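Local coordinates for Lin1944 protein (Listeria innocua, PDB 3D7L) that is of unknown function but is probably an oxidoreductase of the short-chain dehydrogenase/reductase family, at residues D[18-21]-D[22-26]; D[76-79]-D[80-83]. All coordinates share one frame; numbering follows the deposited sequence.

Contact 1 of 2, residues D[18-21]-D[22-26]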
ATOM      1  N   ALA D  18     -24.564  -2.190  -6.710  1.00 31.10           N
ATOM      2  CA  ALA D  18     -25.013  -3.227  -5.767  1.00 30.76           C
ATOM      3  C   ALA D  18     -24.992  -2.711  -4.327  1.00 30.37           C
ATOM      4  O   ALA D  18     -25.863  -3.065  -3.534  1.00 30.34           O
ATOM      5  CB  ALA D  18     -24.172  -4.477  -5.883  1.00 30.85           C
ATOM      6  N   VAL D  19     -24.006  -1.877  -4.000  1.00 29.64           N
ATOM      7  CA  VAL D  19     -23.902  -1.292  -2.657  1.00 29.60           C
ATOM      8  C   VAL D  19     -25.071  -0.350  -2.417  1.00 29.83           C
ATOM      9  O   VAL D  19     -25.782  -0.489  -1.423  1.00 30.20           O
ATOM     10  CB  VAL D  19     -22.514  -0.615  -2.384  1.00 29.71           C
ATOM     11  CG1 VAL D  19     -22.495   0.110  -1.029  1.00 28.48           C
ATOM     12  CG2 VAL D  19     -21.386  -1.677  -2.412  1.00 28.87           C
ATOM     13  N   LYS D  20     -25.295   0.560  -3.356  1.00 30.08           N
ATOM     14  CA  LYS D  20     -26.424   1.482  -3.314  1.00 30.15           C
ATOM     15  C   LYS D  20     -27.748   0.744  -3.039  1.00 30.94           C
ATOM     16  O   LYS D  20     -28.540   1.169  -2.200  1.00 29.83           O
ATOM     17  CB  LYS D  20     -26.506   2.268  -4.627  1.00 29.89           C
ATOM     18  CG  LYS D  20     -27.482   3.480  -4.622  1.00 29.80           C
ATOM     19  CD  LYS D  20     -27.562   4.073  -6.024  1.00 30.88           C
ATOM     20  CE  LYS D  20     -28.611   5.182  -6.138  1.00 34.61           C
ATOM     21  NZ  LYS D  20     -30.001   4.644  -6.019  1.00 36.02           N
ATOM     22  N   GLU D  21     -27.967  -0.363  -3.743  1.00 31.79           N
ATOM     23  CA  GLU D  21     -29.205  -1.117  -3.614  1.00 33.30           C
ATOM     24  C   GLU D  21     -29.496  -1.622  -2.208  1.00 33.50           C
ATOM     25  O   GLU D  21     -30.650  -1.585  -1.758  1.00 34.18           O
ATOM     26  CB  GLU D  21     -29.236  -2.263  -4.608  1.00 33.16           C
ATOM     27  CG  GLU D  21     -30.644  -2.705  -4.946  1.00 38.00           C
ATOM     28  CD  GLU D  21     -30.736  -3.503  -6.247  1.00 43.31           C
ATOM     29  OE1 GLU D  21     -31.880  -3.843  -6.646  1.00 45.59           O
ATOM     30  OE2 GLU D  21     -29.682  -3.782  -6.870  1.00 45.17           O
ATOM     31  N   ARG D  22     -28.468  -2.120  -1.527  1.00 33.54           N
ATOM     32  CA  ARG D  22     -28.607  -2.532  -0.128  1.00 34.03           C
ATOM     33  C   ARG D  22     -28.820  -1.334   0.795  1.00 33.25           C
ATOM     34  O   ARG D  22     -29.820  -1.283   1.498  1.00 33.24           O
ATOM     35  CB  ARG D  22     -27.400  -3.356   0.352  1.00 34.00           C
ATOM     36  CG  ARG D  22     -27.376  -4.778  -0.162  1.00 36.94           C
ATOM     37  CD  ARG D  22     -26.646  -5.732   0.793  1.00 37.61           C
ATOM     38  NE  ARG D  22     -27.488  -6.072   1.935  1.00 38.72           N
ATOM     39  CZ  ARG D  22     -28.420  -7.023   1.950  1.00 40.38           C
ATOM     40  NH1 ARG D  22     -28.660  -7.768   0.872  1.00 40.37           N
ATOM     41  NH2 ARG D  22     -29.128  -7.226   3.056  1.00 40.21           N
ATOM     42  N   LEU D  23     -27.879  -0.384   0.777  1.00 32.87           N
ATOM     43  CA  LEU D  23     -27.873   0.757   1.713  1.00 32.53           C
ATOM     44  C   LEU D  23     -29.079   1.705   1.584  1.00 33.09           C
ATOM     45  O   LEU D  23     -29.512   2.310   2.574  1.00 33.04           O
ATOM     46  CB  LEU D  23     -26.553   1.537   1.607  1.00 32.36           C
ATOM     47  CG  LEU D  23     -25.226   0.753   1.714  1.00 30.11           C
ATOM     48  CD1 LEU D  23     -24.021   1.696   1.695  1.00 31.70           C
ATOM     49  CD2 LEU D  23     -25.168  -0.138   2.942  1.00 29.82           C
ATOM     50  N   GLU D  24     -29.617   1.814   0.372  1.00 32.97           N
ATOM     51  CA  GLU D  24     -30.839   2.562   0.090  1.00 34.11           C
ATOM     52  C   GLU D  24     -32.028   2.197   0.982  1.00 33.81           C
ATOM     53  O   GLU D  24     -32.828   3.064   1.321  1.00 33.12           O
ATOM     54  CB  GLU D  24     -31.316   2.253  -1.321  1.00 34.21           C
ATOM     55  CG  GLU D  24     -30.784   3.124  -2.366  1.00 36.94           C
ATOM     56  CD  GLU D  24     -31.497   2.897  -3.668  1.00 39.67           C
ATOM     57  OE1 GLU D  24     -31.849   3.920  -4.277  1.00 42.74           O
ATOM     58  OE2 GLU D  24     -31.729   1.725  -4.069  1.00 39.42           O
ATOM     59  N   LYS D  25     -32.167   0.906   1.280  1.00 33.70           N
ATOM     60  CA  LYS D  25     -33.306   0.380   2.033  1.00 34.40           C
ATOM     61  C   LYS D  25     -33.315   0.902   3.469  1.00 34.36           C
ATOM     62  O   LYS D  25     -34.362   0.920   4.124  1.00 33.32           O
ATOM     63  CB  LYS D  25     -33.239  -1.147   2.110  1.00 34.96           C
ATOM     64  CG  LYS D  25     -32.897  -1.883   0.838  1.00 36.96           C
ATOM     65  CD  LYS D  25     -34.121  -2.186   0.025  1.00 39.52           C
ATOM     66  CE  LYS D  25     -34.084  -3.631  -0.444  1.00 40.53           C
ATOM     67  NZ  LYS D  25     -33.181  -3.782  -1.590  1.00 42.13           N
ATOM     68  N   LYS D  26     -32.134   1.295   3.950  1.00 34.25           N
ATOM     69  CA  LYS D  26     -31.913   1.613   5.364  1.00 34.87           C
ATOM     70  C   LYS D  26     -31.473   3.058   5.647  1.00 34.05           C
ATOM     71  O   LYS D  26     -31.378   3.440   6.814  1.00 33.81           O
ATOM     72  CB  LYS D  26     -30.837   0.686   5.952  1.00 35.72           C
ATOM     73  CG  LYS D  26     -30.902  -0.774   5.541  1.00 38.57           C
ATOM     74  CD  LYS D  26     -30.182  -1.657   6.546  1.00 42.86           C
ATOM     75  CE  LYS D  26     -30.997  -2.910   6.808  1.00 45.55           C
ATOM     76  NZ  LYS D  26     -30.282  -3.777   7.748  1.00 47.74           N
TER

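Contact 2 of 2, residues D[76-79]-D[80-83]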
ATOM      1  N   GLU D  76       6.032  -4.161 -18.250  1.00 30.55           N
ATOM      2  CA  GLU D  76       5.510  -2.989 -18.977  1.00 31.44           C
ATOM      3  C   GLU D  76       5.060  -1.904 -18.014  1.00 30.62           C
ATOM      4  O   GLU D  76       4.588  -0.850 -18.435  1.00 30.46           O
ATOM      5  CB  GLU D  76       4.290  -3.390 -19.821  1.00 32.10           C
ATOM      6  CG  GLU D  76       4.569  -3.812 -21.250  1.00 36.74           C
ATOM      7  CD  GLU D  76       5.758  -4.732 -21.379  1.00 42.50           C
ATOM      8  OE1 GLU D  76       6.785  -4.263 -21.913  1.00 46.31           O
ATOM      9  OE2 GLU D  76       5.680  -5.907 -20.936  1.00 46.17           O
ATOM     10  N   LEU D  77       5.158  -2.191 -16.721  1.00 29.93           N
ATOM     11  CA  LEU D  77       4.669  -1.288 -15.691  1.00 29.24           C
ATOM     12  C   LEU D  77       5.762  -0.257 -15.372  1.00 28.89           C
ATOM     13  O   LEU D  77       6.733  -0.560 -14.698  1.00 30.28           O
ATOM     14  CB  LEU D  77       4.272  -2.073 -14.439  1.00 28.94           C
ATOM     15  CG  LEU D  77       3.712  -1.325 -13.222  1.00 28.70           C
ATOM     16  CD1 LEU D  77       2.550  -0.389 -13.589  1.00 28.70           C
ATOM     17  CD2 LEU D  77       3.329  -2.323 -12.133  1.00 28.25           C
ATOM     18  N   THR D  78       5.618   0.948 -15.888  1.00 27.59           N
ATOM     19  CA  THR D  78       6.608   1.986 -15.633  1.00 26.86           C
ATOM     20  C   THR D  78       6.224   2.800 -14.400  1.00 26.27           C
ATOM     21  O   THR D  78       5.078   2.751 -13.964  1.00 25.24           O
ATOM     22  CB  THR D  78       6.741   2.942 -16.837  1.00 26.27           C
ATOM     23  OG1 THR D  78       5.510   3.652 -17.022  1.00 25.49           O
ATOM     24  CG2 THR D  78       7.090   2.170 -18.095  1.00 26.84           C
ATOM     25  N   PRO D  79       7.167   3.605 -13.868  1.00 26.55           N
ATOM     26  CA  PRO D  79       6.772   4.567 -12.835  1.00 26.62           C
ATOM     27  C   PRO D  79       5.553   5.436 -13.228  1.00 27.12           C
ATOM     28  O   PRO D  79       4.651   5.627 -12.399  1.00 27.07           O
ATOM     29  CB  PRO D  79       8.024   5.434 -12.678  1.00 26.98           C
ATOM     30  CG  PRO D  79       9.152   4.487 -13.039  1.00 26.40           C
ATOM     31  CD  PRO D  79       8.605   3.693 -14.180  1.00 26.09           C
ATOM     32  N   GLU D  80       5.513   5.918 -14.475  1.00 26.91           N
ATOM     33  CA  GLU D  80       4.415   6.762 -14.950  1.00 28.08           C
ATOM     34  C   GLU D  80       3.088   6.032 -14.885  1.00 27.66           C
ATOM     35  O   GLU D  80       2.109   6.581 -14.399  1.00 28.06           O
ATOM     36  CB  GLU D  80       4.660   7.252 -16.389  1.00 28.09           C
ATOM     37  CG  GLU D  80       5.771   8.287 -16.531  1.00 31.86           C
ATOM     38  CD  GLU D  80       7.183   7.676 -16.604  1.00 36.51           C
ATOM     39  OE1 GLU D  80       7.338   6.451 -16.367  1.00 37.96           O
ATOM     40  OE2 GLU D  80       8.137   8.431 -16.906  1.00 37.24           O
ATOM     41  N   LYS D  81       3.072   4.781 -15.343  1.00 27.65           N
ATOM     42  CA  LYS D  81       1.858   3.952 -15.314  1.00 27.72           C
ATOM     43  C   LYS D  81       1.406   3.674 -13.897  1.00 27.81           C
ATOM     44  O   LYS D  81       0.219   3.707 -13.583  1.00 28.03           O
ATOM     45  CB  LYS D  81       2.061   2.638 -16.079  1.00 27.49           C
ATOM     46  CG  LYS D  81       1.975   2.821 -17.570  1.00 26.99           C
ATOM     47  CD  LYS D  81       2.296   1.556 -18.323  1.00 26.89           C
ATOM     48  CE  LYS D  81       2.716   1.948 -19.726  1.00 29.85           C
ATOM     49  NZ  LYS D  81       3.322   0.829 -20.470  1.00 31.60           N
ATOM     50  N   ASN D  82       2.376   3.437 -13.030  1.00 27.62           N
ATOM     51  CA  ASN D  82       2.104   3.094 -11.643  1.00 27.09           C
ATOM     52  C   ASN D  82       1.593   4.309 -10.838  1.00 26.67           C
ATOM     53  O   ASN D  82       0.843   4.157  -9.861  1.00 27.06           O
ATOM     54  CB  ASN D  82       3.370   2.485 -11.032  1.00 26.31           C
ATOM     55  CG  ASN D  82       3.099   1.700  -9.769  1.00 27.74           C
ATOM     56  OD1 ASN D  82       3.740   1.937  -8.747  1.00 31.02           O
ATOM     57  ND2 ASN D  82       2.181   0.745  -9.832  1.00 24.92           N
ATOM     58  N   ALA D  83       2.009   5.498 -11.260  1.00 26.78           N
ATOM     59  CA  ALA D  83       1.588   6.779 -10.693  1.00 26.44           C
ATOM     60  C   ALA D  83       0.099   7.022 -10.810  1.00 26.39           C
ATOM     61  O   ALA D  83      -0.493   7.745  -9.993  1.00 26.83           O
ATOM     62  CB  ALA D  83       2.354   7.933 -11.380  1.00 26.72           C
TER
HETATM   63  O   HOH W   1       5.489   5.292 -19.002  1.00 42.29           O

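Contact 1 of 2, residues D[18-21]-D[22-26]
Val19 and Leu23 meet one turn apart near the C-terminal end of helix 14-23, where Leu23 N donates to Val19 O at 3.0 Å, almost straight at 174°. Glu24 N makes the next such bond, to Lys20 O, whereas Arg22 N reaches Ala18 O only weakly. Beyond this the turns tighten, Lys25 N bonding to Arg22 O and Lys26 N to Leu23 O. On the buried face the branched Val19 and Leu23 lie side by side and point the same way, with Val19 CG1 3.5 Å from Leu23 CD1. They suit the place because this face rests on strand 5-9, at Leu8 and Ile6. Lys20, which also touches Leu8, has its CG turned away from the backbone N (chi1 -168°), runs extended to CE and bends at its last torsion, bringing NZ to 2.6 Å from Glu24 OE1. The ammonium meets OE1 from above the carboxylate plane, 69° out of it. Lys25 folds back through three bends, and its NZ makes a weak 3.4 Å bond to Glu21 O. Arg22 instead turns its guanidinium to Glu187 on helix 179-191, which also pairs with Lys26. The chemistry thus largely divides by face: hydrocarbon seals the helix onto the sheet, and the Lys20-Glu24 salt bridge joins side chains four residues apart. The Lys25 ammonium, close to Glu21 O, would probably interact favourably with the carbonyl end of the helix.

Contact 2 of 2, residues D[76-79]-D[80-83]
Thr78 meets Lys81 and Asn82 where an irregular segment turns into helix 79-100: Asn82 N donates to Thr78 O and Ala83 N to Pro79 O, both at 2.9 Å, the first bonds of the helix. Thr78 is the N-cap. Its OG1 accepts from Lys81 N at 3.2 Å in a nearly straight bond (166°), because chi1 of 65° sets the hydroxyl between the backbone N and the carbonyl carbon, facing the open first turn. A water hydrogen-bonds to the same OG1 at 2.6 Å and donates a weak bond to Glu80 OE1. The Glu80 side chain bends back at chi2, carrying OE1 to 3.6 Å from Thr78 CB, and a carboxylate near the helix start is probably favoured by the helix dipole. Pro79 fits the first helical turn, since its nitrogen has no hydrogen to offer and its ring restricts phi to a helical value. Lys81 stretches back along the entering chain; its NZ donates to Glu76 O at 2.9 Å, in the carbonyl plane, while its methylenes pass Thr78 OG1. On the inner side Leu77 CD1 lies 3.9 Å from Asn82 CB, the two side chains crossing at a slant. Around them, Leu77 and Asn82 pack on helix 126-142 at Ser127 and Met130 respectively, and both also touch Leu98 of the second subunit. Pro79 packs on Asn95 of that subunit, so the start of helix 79-100, in the connection that follows strand 59-64, belongs to the dimer interface as well as to its own chain.

In the fold
Reading from the N terminus, strand 5-9 leads into helix 14-23, and contact 1 spans the C-terminal part of that helix and the residues after it, just before strand 28-33 completes a beta-alpha-beta unit. Contact 2 comes later, after strand 59-64, and closes the turn that starts helix 79-100. The two are in series, neither nested nor crossed, on opposite sides of the chain's centre, with centres 36 Å apart and nearest atoms about 24 Å apart. Contact 1 ties its helix to strand 5-9 and helix 179-191; contact 2 joins its helix to helix 126-142 and to the second subunit. Together they mark helices flanking the parallel sheet of a Rossmann-type fold.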